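Local coordinates for putative dehydratase (Salmonella enterica subsp. enterica serovar Enteritidis, PDB 3TW9), which has low in vitro activity in the magnesium-dependent dehydration of D-gluconate to 2-dehydro-3-deoxy-D-gluconate, and belongs to the mandelate racemase/muconate lactonizing enzyme family, at residues D145-Y150 / P371-Q376; E244-V249 / Q269-E274. All blocks are in the same frame, centred on the assembly; numbering follows the deposited sequence. Where two conformers were deposited one is given.

Interaction 1 of 2, residues D145-Y150 / P371-Q376; sequences DGIPLY and PNFGIQ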
ATOM      1  N   ASP C 145      14.769 -13.170   7.424  1.00 25.61           N
ATOM      2  CA  ASP C 145      14.852 -14.336   8.315  1.00 29.91           C
ATOM      3  C   ASP C 145      14.835 -13.991   9.814  1.00 28.46           C
ATOM      4  O   ASP C 145      14.783 -14.879  10.663  1.00 32.06           O
ATOM      5  CB  ASP C 145      16.112 -15.128   7.973  1.00 21.09           C
ATOM      6  CG  ASP C 145      16.144 -15.578   6.521  1.00 24.36           C
ATOM      7  OD1 ASP C 145      15.273 -16.384   6.170  1.00 28.90           O
ATOM      8  OD2 ASP C 145      17.041 -15.151   5.742  1.00 23.27           O
ATOM      9  N   GLY C 146      14.906 -12.704  10.135  1.00 23.80           N
ATOM     10  CA  GLY C 146      14.780 -12.212  11.512  1.00 22.37           C
ATOM     11  C   GLY C 146      14.679 -10.687  11.465  1.00 22.55           C
ATOM     12  O   GLY C 146      14.937 -10.086  10.427  1.00 24.23           O
ATOM     13  N   ILE C 147      14.298 -10.083  12.584  1.00 24.58           N
ATOM     14  CA  ILE C 147      14.081  -8.642  12.665  1.00 24.26           C
ATOM     15  C   ILE C 147      15.193  -7.952  13.448  1.00 23.80           C
ATOM     16  O   ILE C 147      15.265  -8.072  14.690  1.00 22.71           O
ATOM     17  CB  ILE C 147      12.704  -8.328  13.282  1.00 22.91           C
ATOM     18  CG1 ILE C 147      11.631  -9.009  12.457  1.00 23.05           C
ATOM     19  CG2 ILE C 147      12.469  -6.792  13.324  1.00 29.93           C
ATOM     20  CD1 ILE C 147      10.279  -9.068  13.142  1.00 25.27           C
ATOM     21  N   PRO C 148      16.078  -7.232  12.730  1.00 19.70           N
ATOM     22  CA  PRO C 148      17.141  -6.520  13.434  1.00 20.44           C
ATOM     23  C   PRO C 148      16.603  -5.417  14.323  1.00 21.76           C
ATOM     24  O   PRO C 148      15.634  -4.727  13.979  1.00 20.98           O
ATOM     25  CB  PRO C 148      18.030  -5.954  12.318  1.00 25.00           C
ATOM     26  CG  PRO C 148      17.295  -6.157  11.067  1.00 29.64           C
ATOM     27  CD  PRO C 148      16.282  -7.237  11.272  1.00 25.80           C
ATOM     28  N   LEU C 149      17.221  -5.310  15.483  1.00 20.64           N
ATOM     29  CA  LEU C 149      16.783  -4.416  16.515  1.00 17.90           C
ATOM     30  C   LEU C 149      17.845  -3.379  16.818  1.00 20.55           C
ATOM     31  O   LEU C 149      19.041  -3.571  16.534  1.00 22.38           O
ATOM     32  CB  LEU C 149      16.511  -5.216  17.796  1.00 22.97           C
ATOM     33  CG  LEU C 149      15.613  -6.431  17.732  1.00 19.56           C
ATOM     34  CD1 LEU C 149      15.707  -7.131  19.053  1.00 20.04           C
ATOM     35  CD2 LEU C 149      14.137  -6.081  17.357  1.00 23.46           C
ATOM     36  N   TYR C 150      17.399  -2.243  17.352  1.00 21.21           N
ATOM     37  CA  TYR C 150      18.262  -1.379  18.134  1.00 18.43           C
ATOM     38  C   TYR C 150      17.672  -1.186  19.525  1.00 20.34           C
ATOM     39  O   TYR C 150      16.466  -1.329  19.733  1.00 21.97           O
ATOM     40  CB  TYR C 150      18.602  -0.025  17.463  1.00 19.50           C
ATOM     41  CG  TYR C 150      17.572   1.105  17.462  1.00 21.55           C
ATOM     42  CD1 TYR C 150      17.611   2.122  18.424  1.00 23.11           C
ATOM     43  CD2 TYR C 150      16.633   1.208  16.426  1.00 22.66           C
ATOM     44  CE1 TYR C 150      16.705   3.189  18.390  1.00 26.49           C
ATOM     45  CE2 TYR C 150      15.713   2.284  16.387  1.00 19.50           C
ATOM     46  CZ  TYR C 150      15.776   3.264  17.361  1.00 18.98           C
ATOM     47  OH  TYR C 150      14.904   4.336  17.321  1.00 21.16           O
ATOM     48  N   PRO C 371       9.146  -5.137   2.347  1.00 18.12           N
ATOM     49  CA  PRO C 371      10.471  -5.158   1.704  1.00 18.40           C
ATOM     50  C   PRO C 371      11.343  -4.007   2.180  1.00 19.67           C
ATOM     51  O   PRO C 371      12.556  -4.161   2.320  1.00 23.20           O
ATOM     52  CB  PRO C 371      10.149  -4.980   0.209  1.00 23.95           C
ATOM     53  CG  PRO C 371       8.774  -5.372   0.070  1.00 31.31           C
ATOM     54  CD  PRO C 371       8.064  -5.082   1.357  1.00 17.10           C
ATOM     55  N   ASN C 372      10.707  -2.866   2.455  1.00 18.54           N
ATOM     56  CA  ASN C 372      11.412  -1.653   2.865  1.00 15.77           C
ATOM     57  C   ASN C 372      11.507  -1.484   4.368  1.00 21.07           C
ATOM     58  O   ASN C 372      11.615  -0.345   4.874  1.00 16.75           O
ATOM     59  CB  ASN C 372      10.737  -0.404   2.240  1.00 16.07           C
ATOM     60  CG  ASN C 372       9.306  -0.243   2.715  1.00 18.92           C
ATOM     61  OD1 ASN C 372       8.561  -1.205   2.764  1.00 20.94           O
ATOM     62  ND2 ASN C 372       8.922   0.966   3.068  1.00 17.99           N
ATOM     63  N   PHE C 373      11.456  -2.586   5.118  1.00 17.82           N
ATOM     64  CA  PHE C 373      11.810  -2.510   6.548  1.00 14.86           C
ATOM     65  C   PHE C 373      13.175  -1.898   6.765  1.00 16.32           C
ATOM     66  O   PHE C 373      14.149  -2.218   6.047  1.00 22.84           O
ATOM     67  CB  PHE C 373      11.780  -3.932   7.145  1.00 18.02           C
ATOM     68  CG  PHE C 373      12.478  -4.056   8.470  1.00 24.01           C
ATOM     69  CD1 PHE C 373      11.814  -3.754   9.650  1.00 20.18           C
ATOM     70  CD2 PHE C 373      13.805  -4.475   8.535  1.00 20.34           C
ATOM     71  CE1 PHE C 373      12.475  -3.866  10.896  1.00 19.78           C
ATOM     72  CE2 PHE C 373      14.455  -4.566   9.750  1.00 24.40           C
ATOM     73  CZ  PHE C 373      13.777  -4.294  10.934  1.00 25.94           C
ATOM     74  N   GLY C 374      13.275  -1.011   7.764  1.00 15.70           N
ATOM     75  CA  GLY C 374      14.575  -0.400   8.089  1.00 19.59           C
ATOM     76  C   GLY C 374      15.186  -0.951   9.368  1.00 20.64           C
ATOM     77  O   GLY C 374      16.300  -1.521   9.347  1.00 18.79           O
ATOM     78  N   ILE C 375      14.488  -0.751  10.488  1.00 20.22           N
ATOM     79  CA  ILE C 375      15.013  -1.197  11.791  1.00 18.31           C
ATOM     80  C   ILE C 375      13.856  -1.313  12.774  1.00 21.15           C
ATOM     81  O   ILE C 375      12.818  -0.678  12.585  1.00 20.04           O
ATOM     82  CB  ILE C 375      16.136  -0.277  12.350  1.00 18.57           C
ATOM     83  CG1 ILE C 375      16.987  -0.994  13.401  1.00 22.98           C
ATOM     84  CG2 ILE C 375      15.551   1.041  12.956  1.00 15.97           C
ATOM     85  CD1 ILE C 375      17.775  -2.167  12.828  1.00 19.45           C
ATOM     86  N   GLN C 376      14.007  -2.147  13.804  1.00 20.09           N
ATOM     87  CA  GLN C 376      13.028  -2.158  14.901  1.00 21.43           C
ATOM     88  C   GLN C 376      13.624  -1.756  16.258  1.00 27.73           C
ATOM     89  O   GLN C 376      14.364  -2.516  16.899  1.00 22.46           O
ATOM     90  CB  GLN C 376      12.304  -3.494  15.017  1.00 20.28           C
ATOM     91  CG  GLN C 376      11.114  -3.457  15.987  1.00 16.55           C
ATOM     92  CD  GLN C 376      10.158  -2.326  15.635  1.00 15.52           C
ATOM     93  OE1 GLN C 376      10.005  -1.347  16.397  1.00 24.57           O
ATOM     94  NE2 GLN C 376       9.498  -2.460  14.502  1.00 18.48           N
TER
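Gln-376 bonds through its backbone to the residues before and after Leu-149, so that Leu-149 and Gln-376 pair as a parallel bridge. Gln-376 N donates to Pro-148 O (3.1 Å), and Tyr-150 N donates to Gln-376 O (3.1 Å) from 49° out of the plane of that carbonyl. The same Gln-376 O also receives a CA-H...O contact from Leu-149 CA. The touching parts diverge by 51°, consistent with a pairing limited to one bridge. Phe-373 has its CG anti to the backbone N (chi1 164°), which sends the ring to Pro-148, whose CG meets the ring edge at Phe-373 CE2 (3.5 Å). Ile-147 CG2 approaches Phe-373 CZ at 3.7 Å, oblique to the ring. Ile-375 divides its branches: CD1 lies 3.5 Å from Pro-148 O, while CG2 reaches the edge of the Tyr-150 ring at Tyr-150 CD2 (3.6 Å). Gln-376 NE2 is hydrogen-bonded to Asp-367 and Tyr-150 OH to Tyr-272 OH. Substrate-binding residues Arg-321 and Glu-377 adjoin Tyr-150. The first and last strands, 147-152 and 376-377, meet here beside strand 175-177 and close the (beta/alpha)7beta barrel of the enolase superfamily; helix 357-369 packs on Ile-147 and Phe-373.

Interaction 2 of 2, residues E244-V249 / Q269-E274; sequences EFIHDV and QLFYLE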
ATOM      1  N   GLU C 244      26.441   0.286  14.345  1.00 23.05           N
ATOM      2  CA  GLU C 244      25.513   1.309  13.864  1.00 24.60           C
ATOM      3  C   GLU C 244      25.002   2.171  15.022  1.00 23.66           C
ATOM      4  O   GLU C 244      24.570   1.648  16.063  1.00 22.89           O
ATOM      5  CB  GLU C 244      24.339   0.681  13.102  1.00 21.06           C
ATOM      6  CG  GLU C 244      24.699  -0.099  11.835  1.00 26.71           C
ATOM      7  CD  GLU C 244      25.180   0.767  10.662  1.00 35.34           C
ATOM      8  OE1 GLU C 244      24.960   1.994  10.653  1.00 28.67           O
ATOM      9  OE2 GLU C 244      25.801   0.208   9.742  1.00 35.17           O
ATOM     10  N   PHE C 245      25.061   3.491  14.826  1.00 20.43           N
ATOM     11  CA  PHE C 245      24.651   4.483  15.826  1.00 19.24           C
ATOM     12  C   PHE C 245      23.411   5.238  15.389  1.00 19.91           C
ATOM     13  O   PHE C 245      23.307   5.649  14.232  1.00 21.75           O
ATOM     14  CB  PHE C 245      25.738   5.538  16.028  1.00 22.22           C
ATOM     15  CG  PHE C 245      26.960   5.055  16.763  1.00 24.29           C
ATOM     16  CD1 PHE C 245      26.909   3.926  17.588  1.00 33.37           C
ATOM     17  CD2 PHE C 245      28.145   5.778  16.681  1.00 28.03           C
ATOM     18  CE1 PHE C 245      28.036   3.507  18.281  1.00 31.03           C
ATOM     19  CE2 PHE C 245      29.292   5.357  17.375  1.00 19.81           C
ATOM     20  CZ  PHE C 245      29.215   4.214  18.180  1.00 26.61           C
ATOM     21  N   ILE C 246      22.476   5.367  16.321  1.00 22.59           N
ATOM     22  CA  ILE C 246      21.313   6.245  16.178  1.00 23.91           C
ATOM     23  C   ILE C 246      21.378   7.357  17.215  1.00 25.64           C
ATOM     24  O   ILE C 246      21.768   7.135  18.355  1.00 19.50           O
ATOM     25  CB  ILE C 246      20.016   5.417  16.305  1.00 17.98           C
ATOM     26  CG1 ILE C 246      19.789   4.688  14.982  1.00 20.47           C
ATOM     27  CG2 ILE C 246      18.779   6.283  16.733  1.00 22.44           C
ATOM     28  CD1 ILE C 246      18.928   3.567  15.095  1.00 21.53           C
ATOM     29  N   HIS C 247      21.023   8.573  16.812  1.00 21.86           N
ATOM     30  CA  HIS C 247      20.922   9.660  17.762  1.00 19.66           C
ATOM     31  C   HIS C 247      19.583  10.336  17.588  1.00 26.05           C
ATOM     32  O   HIS C 247      19.202  10.665  16.467  1.00 23.19           O
ATOM     33  CB  HIS C 247      22.052  10.694  17.598  1.00 21.38           C
ATOM     34  CG  HIS C 247      21.973  11.795  18.610  1.00 22.11           C
ATOM     35  ND1 HIS C 247      22.259  11.586  19.943  1.00 19.79           N
ATOM     36  CD2 HIS C 247      21.543  13.077  18.512  1.00 20.23           C
ATOM     37  CE1 HIS C 247      22.071  12.710  20.615  1.00 24.24           C
ATOM     38  NE2 HIS C 247      21.626  13.629  19.772  1.00 23.89           N
ATOM     39  N   ASP C 248      18.906  10.571  18.701  1.00 19.74           N
ATOM     40  CA  ASP C 248      17.592  11.215  18.699  1.00 18.48           C
ATOM     41  C   ASP C 248      17.703  12.669  19.159  1.00 22.91           C
ATOM     42  O   ASP C 248      17.975  12.966  20.326  1.00 22.71           O
ATOM     43  CB  ASP C 248      16.663  10.399  19.640  1.00 23.43           C
ATOM     44  CG  ASP C 248      15.197  10.751  19.504  1.00 31.16           C
ATOM     45  OD1 ASP C 248      14.856  11.624  18.684  1.00 32.47           O
ATOM     46  OD2 ASP C 248      14.367  10.130  20.216  1.00 29.46           O
ATOM     47  N   VAL C 249      17.464  13.596  18.236  1.00 17.64           N
ATOM     48  CA  VAL C 249      17.362  15.029  18.573  1.00 18.86           C
ATOM     49  C   VAL C 249      16.083  15.334  19.392  1.00 20.32           C
ATOM     50  O   VAL C 249      16.082  16.247  20.215  1.00 20.58           O
ATOM     51  CB  VAL C 249      17.381  15.876  17.278  1.00 20.04           C
ATOM     52  CG1 VAL C 249      17.279  17.366  17.575  1.00 20.20           C
ATOM     53  CG2 VAL C 249      18.652  15.588  16.495  1.00 21.39           C
ATOM     54  N   GLN C 269      28.824   8.948  10.255  1.00 19.30           N
ATOM     55  CA  GLN C 269      28.078   7.910   9.538  0.50 19.20           C
ATOM     56  C   GLN C 269      26.995   7.266  10.403  1.00 25.57           C
ATOM     57  O   GLN C 269      26.995   6.037  10.590  1.00 23.91           O
ATOM     58  CB  GLN C 269      29.043   6.833   9.012  0.50 25.88           C
ATOM     59  CG  GLN C 269      30.162   7.349   8.103  0.50 32.24           C
ATOM     60  CD  GLN C 269      29.855   7.128   6.635  0.50 30.86           C
ATOM     61  OE1 GLN C 269      28.695   7.020   6.250  0.50 42.89           O
ATOM     62  NE2 GLN C 269      30.898   7.054   5.809  0.50 32.20           N
ATOM     63  N   LEU C 270      26.101   8.091  10.953  1.00 22.36           N
ATOM     64  CA  LEU C 270      24.987   7.585  11.744  0.50 21.43           C
ATOM     65  C   LEU C 270      24.037   6.769  10.885  1.00 17.18           C
ATOM     66  O   LEU C 270      23.870   7.035   9.697  1.00 20.18           O
ATOM     67  CB  LEU C 270      24.223   8.735  12.422  0.50 22.29           C
ATOM     68  CG  LEU C 270      24.786   9.201  13.772  0.50 26.50           C
ATOM     69  CD1 LEU C 270      26.201   9.760  13.654  0.50 16.91           C
ATOM     70  CD2 LEU C 270      23.867  10.223  14.421  0.50 25.22           C
ATOM     71  N   PHE C 271      23.426   5.763  11.485  1.00 20.21           N
ATOM     72  CA  PHE C 271      22.391   5.000  10.797  1.00 16.06           C
ATOM     73  C   PHE C 271      21.173   5.903  10.555  1.00 19.08           C
ATOM     74  O   PHE C 271      20.589   5.899   9.472  1.00 22.26           O
ATOM     75  CB  PHE C 271      22.014   3.779  11.633  1.00 20.15           C
ATOM     76  CG  PHE C 271      21.007   2.881  10.987  1.00 23.87           C
ATOM     77  CD1 PHE C 271      21.387   1.981  10.008  1.00 22.28           C
ATOM     78  CD2 PHE C 271      19.661   2.920  11.384  1.00 23.41           C
ATOM     79  CE1 PHE C 271      20.436   1.130   9.410  1.00 23.20           C
ATOM     80  CE2 PHE C 271      18.723   2.083  10.785  1.00 15.98           C
ATOM     81  CZ  PHE C 271      19.105   1.187   9.819  1.00 17.64           C
ATOM     82  N   TYR C 272      20.808   6.659  11.588  1.00 20.96           N
ATOM     83  CA  TYR C 272      19.949   7.815  11.406  1.00 18.70           C
ATOM     84  C   TYR C 272      20.029   8.859  12.513  1.00 21.74           C
ATOM     85  O   TYR C 272      20.403   8.558  13.650  1.00 18.74           O
ATOM     86  CB  TYR C 272      18.507   7.413  11.044  1.00 15.31           C
ATOM     87  CG  TYR C 272      17.629   6.666  12.014  1.00 17.76           C
ATOM     88  CD1 TYR C 272      17.327   7.167  13.304  1.00 18.27           C
ATOM     89  CD2 TYR C 272      16.985   5.494  11.587  1.00 18.15           C
ATOM     90  CE1 TYR C 272      16.404   6.474  14.144  1.00 16.99           C
ATOM     91  CE2 TYR C 272      16.113   4.816  12.398  1.00 20.53           C
ATOM     92  CZ  TYR C 272      15.826   5.287  13.668  1.00 17.77           C
ATOM     93  OH  TYR C 272      14.903   4.554  14.417  1.00 20.02           O
ATOM     94  N   LEU C 273      19.677  10.091  12.140  1.00 17.74           N
ATOM     95  CA  LEU C 273      19.480  11.192  13.090  1.00 19.80           C
ATOM     96  C   LEU C 273      17.977  11.415  13.152  1.00 21.00           C
ATOM     97  O   LEU C 273      17.342  11.632  12.116  1.00 18.82           O
ATOM     98  CB  LEU C 273      20.153  12.460  12.584  1.00 22.00           C
ATOM     99  CG  LEU C 273      20.112  13.711  13.488  1.00 17.49           C
ATOM    100  CD1 LEU C 273      20.916  13.461  14.779  1.00 20.97           C
ATOM    101  CD2 LEU C 273      20.694  14.893  12.768  1.00 19.92           C
ATOM    102  N   GLU C 274      17.431  11.336  14.360  1.00 18.36           N
ATOM    103  CA  GLU C 274      15.997  11.210  14.584  1.00 17.45           C
ATOM    104  C   GLU C 274      15.341  12.480  15.111  1.00 20.34           C
ATOM    105  O   GLU C 274      15.893  13.180  15.968  1.00 17.09           O
ATOM    106  CB  GLU C 274      15.725  10.060  15.560  1.00 20.42           C
ATOM    107  CG  GLU C 274      14.244   9.826  15.782  1.00 21.28           C
ATOM    108  CD  GLU C 274      13.979   8.859  16.867  1.00 24.22           C
ATOM    109  OE1 GLU C 274      14.950   8.252  17.329  1.00 26.06           O
ATOM    110  OE2 GLU C 274      12.789   8.693  17.229  1.00 28.00           O
TER
HETATM  111  O   HOH W   1      26.051   3.928  12.040  1.00 24.29           O
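Strands 244-248 and 272-274 run parallel, their axes 4.7 Å apart and 17° askew. Glu-274 N donates to His-247 O (2.8 Å), Val-249 N to Glu-274 O and Phe-271 N to Phe-245 O; a longer bond runs from His-247 N to Tyr-272 O. The register puts Asp-248 beside Glu-274, both magnesium ligands, on the same face as Ile-246 and Tyr-272. Their carboxylates stack with planes 2° apart, Asp-248 OD2 lying 3.5 Å from Glu-274 OE1. First torsions that set CG anti to the backbone N in both, with an extended Glu-274 chain, bring the two groups alongside each other. Such closeness of like charges would probably be eased by the metal and by the salt bridge of Glu-274 with Arg-321. Ile-246 lies over one face of the Tyr-272 ring, a CH-pi contact with Ile-246 CG1 4.0 Å from the ring centroid, while its CG2 reaches Tyr-272 CE1 (3.5 Å). On the face of the sheet that carries His-247 and Leu-273, Leu-273 CD1 meets the His-247 ring edge and touches Val-249 CG2 (3.5 Å). At the N-terminal end of strand 244-248 a water bridges Glu-244 OE1, Phe-245 N and Gln-269 O. The strands belong to one beta-alpha-beta unit through helix 255-265; strands 175-177 and 296-298 flank the pair, and helix 221-239 packs against Phe-245, His-247 and Val-249.

Overall arrangement
Interactions 1 and 2 are both buried and belong to the same barrel sheet, their centres about 16 Å apart. Interaction 2 joins sequential strands of one beta-alpha-beta unit, whereas interaction 1 brings together chain parts 221 residues apart. The larger interface, 605 Å² against 354 Å², goes with four cross-segment backbone bonds against two. Chemistry follows position: 145-150 / 371-376 is mainly apolar packing around a single bridge, while 244-249 / 269-274 adds paired acidic magnesium ligands. They meet directly: Tyr-150 CD2 packs 3.6 Å from Ile-246 CD1, and Ile-375 CB lies 3.8 Å from Phe-271 CE2.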